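Local coordinates for Mgp-operon protein 3 (Mycoplasma pneumoniae, PDB 6RJ1) that probably serves the pathogen as a surface adhesin that recognises sugars on the host cell, at residues T581-V595 with N676-T690. Residues are numbered along the deposited sequence; the frame is centred on the assembly and turned at random.
Sequences TTAGLDSDGGYKALV and NFNFKLNEERLPSRT
Arg689 reaches across from 676-690 to Thr581 in the MgpC adhesin region, a case of an arginine tying one loop to another through backbone carbonyls. Bends at chi2 and chi3 (72° and 57°) fold the chain back and turn the guanidinium side-on to Thr581 O. NE and NH1 both donate to Thr581 O at 2.8 Å, and this oxygen lies close to the guanidinium plane. NE lies nearly along the C=O axis, whereas NH1 sits above the carbonyl plane. NH2 donates to Asn597 O and, more weakly, to Val595 O, linking the end of helix 591-595 to the same group, while Ala583 CB sits over one guanidinium face, offset toward its rim. Backbone to backbone, Ala583 N donates to Pro687 O.

Farther along, the contact becomes apolar. Leu686 splits its branches: CD1 meets Leu585 CD2, while CD2 meets Leu594 CD2 at 3.8 Å, the Leu594 side chain crossing it at about a right angle. The ring of Pro687 fills in beside Leu594 CB. Leu585 in turn lays CD2 obliquely against Phe679 CE2.

Back at the arginine's end, Thr581 OG1 accepts from Arg689 N and shares a 2.7 Å hydrogen bond with Thr690 OG1. Ser688 OG accepts from Thr690 N in an ST turn, is hydrogen-bonded to Asp691 N, and donates to a water that also receives Thr581 N.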
loop_
_atom_site.group_PDB
_atom_site.type_symbol
_atom_site.label_atom_id
_atom_site.label_comp_id
_atom_site.label_asym_id
_atom_site.label_seq_id
_atom_site.Cartn_x
_atom_site.Cartn_y
_atom_site.Cartn_z
ATOM N N THR A 581 7.416 9.490 14.823
ATOM C CA THR A 581 8.864 9.290 14.696
ATOM C C THR A 581 9.538 10.414 13.913
ATOM O O THR A 581 10.604 10.204 13.334
ATOM C CB THR A 581 9.176 7.929 14.098
ATOM O OG1 THR A 581 8.593 7.842 12.798
ATOM C CG2 THR A 581 8.743 6.787 14.986
ATOM N N THR A 582 8.925 11.605 13.905
ATOM C CA THR A 582 9.449 12.768 13.196
ATOM C C THR A 582 10.758 13.230 13.832
ATOM O O THR A 582 10.845 13.323 15.055
ATOM C CB THR A 582 8.377 13.866 13.133
ATOM O OG1 THR A 582 7.210 13.309 12.525
ATOM C CG2 THR A 582 8.829 15.098 12.357
ATOM N N ALA A 583 11.772 13.503 12.994
ATOM C CA ALA A 583 13.088 13.991 13.400
ATOM C C ALA A 583 12.934 15.273 14.210
ATOM O O ALA A 583 12.099 16.112 13.871
ATOM C CB ALA A 583 13.935 14.259 12.166
ATOM N N GLY A 584 13.729 15.401 15.270
ATOM C CA GLY A 584 13.714 16.556 16.164
ATOM C C GLY A 584 14.002 17.883 15.487
ATOM O O GLY A 584 14.600 17.916 14.406
ATOM N N LEU A 585 13.570 18.992 16.119
ATOM C CA LEU A 585 13.776 20.347 15.600
ATOM C C LEU A 585 15.260 20.709 15.512
ATOM O O LEU A 585 15.669 21.463 14.629
ATOM C CB LEU A 585 13.029 21.378 16.458
ATOM C CG LEU A 585 11.514 21.427 16.296
ATOM C CD1 LEU A 585 10.878 22.237 17.404
ATOM C CD2 LEU A 585 11.111 21.997 14.949
ATOM N N ASP A 586 16.054 20.130 16.413
ATOM C CA ASP A 586 17.495 20.307 16.565
ATOM C C ASP A 586 18.330 19.300 15.747
ATOM O O ASP A 586 19.530 19.168 16.001
ATOM C CB ASP A 586 17.856 20.204 18.060
ATOM C CG ASP A 586 17.563 18.845 18.675
ATOM O OD1 ASP A 586 16.462 18.295 18.421
ATOM O OD2 ASP A 586 18.421 18.336 19.412
ATOM N N SER A 587 17.715 18.600 14.772
ATOM C CA SER A 587 18.441 17.640 13.938
ATOM C C SER A 587 19.514 18.342 13.122
ATOM O O SER A 587 19.335 19.501 12.732
ATOM C CB SER A 587 17.493 16.933 12.978
ATOM O OG SER A 587 16.514 16.175 13.659
ATOM N N ASP A 588 20.623 17.633 12.859
ATOM C CA ASP A 588 21.704 18.150 12.029
ATOM C C ASP A 588 21.250 18.169 10.566
ATOM O O ASP A 588 20.314 17.447 10.201
ATOM C CB ASP A 588 22.992 17.330 12.215
ATOM C CG ASP A 588 23.639 17.511 13.573
ATOM O OD1 ASP A 588 23.841 18.683 13.990
ATOM O OD2 ASP A 588 23.957 16.488 14.217
ATOM N N GLY A 589 21.883 19.027 9.767
ATOM C CA GLY A 589 21.551 19.218 8.362
ATOM C C GLY A 589 21.868 18.051 7.455
ATOM O O GLY A 589 22.751 17.241 7.746
ATOM N N GLY A 590 21.145 17.990 6.348
ATOM C CA GLY A 590 21.333 16.971 5.327
ATOM C C GLY A 590 20.336 15.852 5.440
ATOM O O GLY A 590 19.794 15.624 6.524
ATOM N N TYR A 591 20.101 15.138 4.324
ATOM C CA TYR A 591 19.158 14.026 4.298
ATOM C C TYR A 591 19.500 12.939 5.308
ATOM O O TYR A 591 18.622 12.558 6.079
ATOM C CB TYR A 591 18.996 13.432 2.885
ATOM C CG TYR A 591 17.983 12.305 2.818
ATOM C CD1 TYR A 591 16.619 12.569 2.726
ATOM C CD2 TYR A 591 18.387 10.971 2.866
ATOM C CE1 TYR A 591 15.680 11.534 2.673
ATOM C CE2 TYR A 591 17.460 9.927 2.819
ATOM C CZ TYR A 591 16.106 10.212 2.717
ATOM O OH TYR A 591 15.185 9.187 2.679
ATOM N N LYS A 592 20.757 12.437 5.304
ATOM C CA LYS A 592 21.177 11.349 6.194
ATOM C C LYS A 592 21.057 11.679 7.670
ATOM O O LYS A 592 20.604 10.829 8.432
ATOM C CB LYS A 592 22.582 10.827 5.872
ATOM C CG LYS A 592 22.757 9.358 6.282
ATOM C CD LYS A 592 24.064 8.742 5.787
ATOM C CE LYS A 592 23.916 7.279 5.430
ATOM N NZ LYS A 592 23.143 7.078 4.168
ATOM N N ALA A 593 21.432 12.899 8.078
ATOM C CA ALA A 593 21.335 13.291 9.483
ATOM C C ALA A 593 19.889 13.332 9.951
ATOM O O ALA A 593 19.608 12.907 11.077
ATOM C CB ALA A 593 22.002 14.635 9.708
ATOM N N LEU A 594 18.972 13.802 9.080
ATOM C CA LEU A 594 17.541 13.899 9.372
ATOM C C LEU A 594 16.895 12.535 9.537
ATOM O O LEU A 594 16.147 12.334 10.490
ATOM C CB LEU A 594 16.797 14.700 8.293
ATOM C CG LEU A 594 17.003 16.212 8.263
ATOM C CD1 LEU A 594 16.467 16.793 6.982
ATOM C CD2 LEU A 594 16.338 16.894 9.435
ATOM N N VAL A 595 17.186 11.597 8.620
ATOM C CA VAL A 595 16.598 10.255 8.648
ATOM C C VAL A 595 17.206 9.388 9.762
ATOM O O VAL A 595 16.534 8.482 10.261
ATOM C CB VAL A 595 16.589 9.541 7.269
ATOM C CG1 VAL A 595 15.747 10.321 6.266
ATOM C CG2 VAL A 595 18.002 9.301 6.734
ATOM N N ASN A 676 5.820 19.443 9.432
ATOM C CA ASN A 676 6.872 19.623 10.424
ATOM C C ASN A 676 8.132 20.133 9.730
ATOM O O ASN A 676 8.688 19.460 8.860
ATOM C CB ASN A 676 7.126 18.327 11.206
ATOM C CG ASN A 676 5.924 17.824 11.968
ATOM O OD1 ASN A 676 5.392 18.501 12.851
ATOM N ND2 ASN A 676 5.471 16.621 11.649
ATOM N N PHE A 677 8.537 21.359 10.078
ATOM C CA PHE A 677 9.708 22.031 9.525
ATOM C C PHE A 677 10.529 22.581 10.660
ATOM O O PHE A 677 9.969 22.967 11.686
ATOM C CB PHE A 677 9.283 23.182 8.592
ATOM C CG PHE A 677 8.643 22.750 7.293
ATOM C CD1 PHE A 677 7.282 22.468 7.228
ATOM C CD2 PHE A 677 9.395 22.651 6.130
ATOM C CE1 PHE A 677 6.690 22.057 6.028
ATOM C CE2 PHE A 677 8.802 22.244 4.927
ATOM C CZ PHE A 677 7.452 21.944 4.885
ATOM N N ASN A 678 11.858 22.619 10.486
ATOM C CA ASN A 678 12.761 23.170 11.493
ATOM C C ASN A 678 12.686 24.700 11.500
ATOM O O ASN A 678 12.251 25.300 10.510
ATOM C CB ASN A 678 14.203 22.662 11.295
ATOM C CG ASN A 678 14.871 22.959 9.968
ATOM O OD1 ASN A 678 14.574 23.934 9.270
ATOM N ND2 ASN A 678 15.829 22.123 9.599
ATOM N N PHE A 679 13.101 25.331 12.608
ATOM C CA PHE A 679 13.089 26.788 12.726
ATOM C C PHE A 679 14.448 27.379 12.316
ATOM O O PHE A 679 15.079 28.129 13.073
ATOM C CB PHE A 679 12.608 27.234 14.119
ATOM C CG PHE A 679 11.181 26.838 14.417
ATOM C CD1 PHE A 679 10.116 27.581 13.918
ATOM C CD2 PHE A 679 10.899 25.714 15.178
ATOM C CE1 PHE A 679 8.794 27.203 14.180
ATOM C CE2 PHE A 679 9.579 25.339 15.444
ATOM C CZ PHE A 679 8.534 26.084 14.941
ATOM N N LYS A 680 14.886 27.016 11.094
ATOM C CA LYS A 680 16.135 27.434 10.462
ATOM C C LYS A 680 15.829 28.222 9.181
ATOM O O LYS A 680 14.832 27.927 8.517
ATOM C CB LYS A 680 16.992 26.201 10.132
ATOM C CG LYS A 680 17.466 25.420 11.351
ATOM C CD LYS A 680 18.339 24.228 10.969
ATOM C CE LYS A 680 19.390 23.925 12.014
ATOM N NZ LYS A 680 18.813 23.359 13.262
ATOM N N LEU A 681 16.675 29.221 8.822
ATOM C CA LEU A 681 16.456 30.013 7.600
ATOM C C LEU A 681 16.465 29.125 6.352
ATOM O O LEU A 681 15.613 29.295 5.474
ATOM C CB LEU A 681 17.412 31.206 7.491
ATOM C CG LEU A 681 16.908 32.463 8.191
ATOM C CD1 LEU A 681 17.873 32.923 9.269
ATOM C CD2 LEU A 681 16.627 33.563 7.198
ATOM N N ASN A 682 17.368 28.116 6.332
ATOM C CA ASN A 682 17.431 27.055 5.312
ATOM C C ASN A 682 16.417 26.003 5.783
ATOM O O ASN A 682 16.798 24.943 6.295
ATOM C CB ASN A 682 18.860 26.456 5.164
ATOM C CG ASN A 682 19.803 26.691 6.339
ATOM O OD1 ASN A 682 20.468 27.734 6.430
ATOM N ND2 ASN A 682 19.862 25.727 7.260
ATOM N N GLU A 683 15.120 26.358 5.692
ATOM C CA GLU A 683 14.004 25.544 6.154
ATOM C C GLU A 683 13.983 24.173 5.502
ATOM O O GLU A 683 13.954 24.062 4.273
ATOM C CB GLU A 683 12.669 26.282 5.959
ATOM C CG GLU A 683 11.516 25.657 6.721
ATOM C CD GLU A 683 10.217 26.422 6.605
ATOM O OE1 GLU A 683 9.519 26.267 5.575
ATOM O OE2 GLU A 683 9.893 27.168 7.556
ATOM N N GLU A 684 14.043 23.134 6.348
ATOM C CA GLU A 684 14.021 21.735 5.943
ATOM C C GLU A 684 12.852 21.025 6.577
ATOM O O GLU A 684 12.572 21.239 7.758
ATOM C CB GLU A 684 15.338 21.027 6.304
ATOM C CG GLU A 684 16.339 21.014 5.157
ATOM C CD GLU A 684 17.541 20.109 5.354
ATOM O OE1 GLU A 684 17.623 19.066 4.662
ATOM O OE2 GLU A 684 18.403 20.444 6.200
ATOM N N ARG A 685 12.159 20.186 5.787
ATOM C CA ARG A 685 11.032 19.395 6.259
ATOM C C ARG A 685 11.573 18.236 7.057
ATOM O O ARG A 685 12.458 17.520 6.588
ATOM C CB ARG A 685 10.164 18.891 5.100
ATOM C CG ARG A 685 8.833 18.319 5.563
ATOM C CD ARG A 685 7.976 17.850 4.415
ATOM N NE ARG A 685 8.552 16.690 3.733
ATOM C CZ ARG A 685 8.091 16.201 2.584
ATOM N NH1 ARG A 685 8.666 15.140 2.028
ATOM N NH2 ARG A 685 7.045 16.760 1.990
ATOM N N LEU A 686 11.065 18.080 8.285
ATOM C CA LEU A 686 11.463 17.017 9.200
ATOM C C LEU A 686 10.734 15.730 8.824
ATOM O O LEU A 686 9.500 15.710 8.757
ATOM C CB LEU A 686 11.216 17.418 10.657
ATOM C CG LEU A 686 11.945 18.670 11.142
ATOM C CD1 LEU A 686 11.380 19.142 12.457
ATOM C CD2 LEU A 686 13.439 18.448 11.239
ATOM N N PRO A 687 11.474 14.656 8.490
ATOM C CA PRO A 687 10.795 13.438 8.043
ATOM C C PRO A 687 10.331 12.507 9.150
ATOM O O PRO A 687 10.956 12.418 10.213
ATOM C CB PRO A 687 11.844 12.766 7.159
ATOM C CG PRO A 687 13.165 13.187 7.761
ATOM C CD PRO A 687 12.948 14.502 8.463
ATOM N N SER A 688 9.238 11.791 8.874
ATOM C CA SER A 688 8.714 10.742 9.724
ATOM C C SER A 688 9.457 9.480 9.261
ATOM O O SER A 688 9.860 9.382 8.092
ATOM C CB SER A 688 7.210 10.577 9.525
ATOM O OG SER A 688 6.736 9.332 10.014
ATOM N N ARG A 689 9.673 8.541 10.173
ATOM C CA ARG A 689 10.364 7.320 9.817
ATOM C C ARG A 689 9.423 6.109 9.910
ATOM O O ARG A 689 9.878 4.974 9.777
ATOM C CB ARG A 689 11.615 7.160 10.695
ATOM C CG ARG A 689 12.892 7.817 10.159
ATOM C CD ARG A 689 12.911 9.341 10.216
ATOM N NE ARG A 689 12.696 9.855 11.570
ATOM C CZ ARG A 689 13.668 10.120 12.437
ATOM N NH1 ARG A 689 13.378 10.577 13.648
ATOM N NH2 ARG A 689 14.936 9.929 12.101
ATOM N N THR A 690 8.101 6.356 10.113
ATOM C CA THR A 690 7.076 5.308 10.240
ATOM C C THR A 690 5.768 5.621 9.510
ATOM O O THR A 690 5.001 4.703 9.217
ATOM C CB THR A 690 6.785 4.965 11.723
ATOM O OG1 THR A 690 6.483 6.150 12.468
ATOM C CG2 THR A 690 7.893 4.152 12.381
HETATM O O HOH W 1 5.659 9.757 12.374
#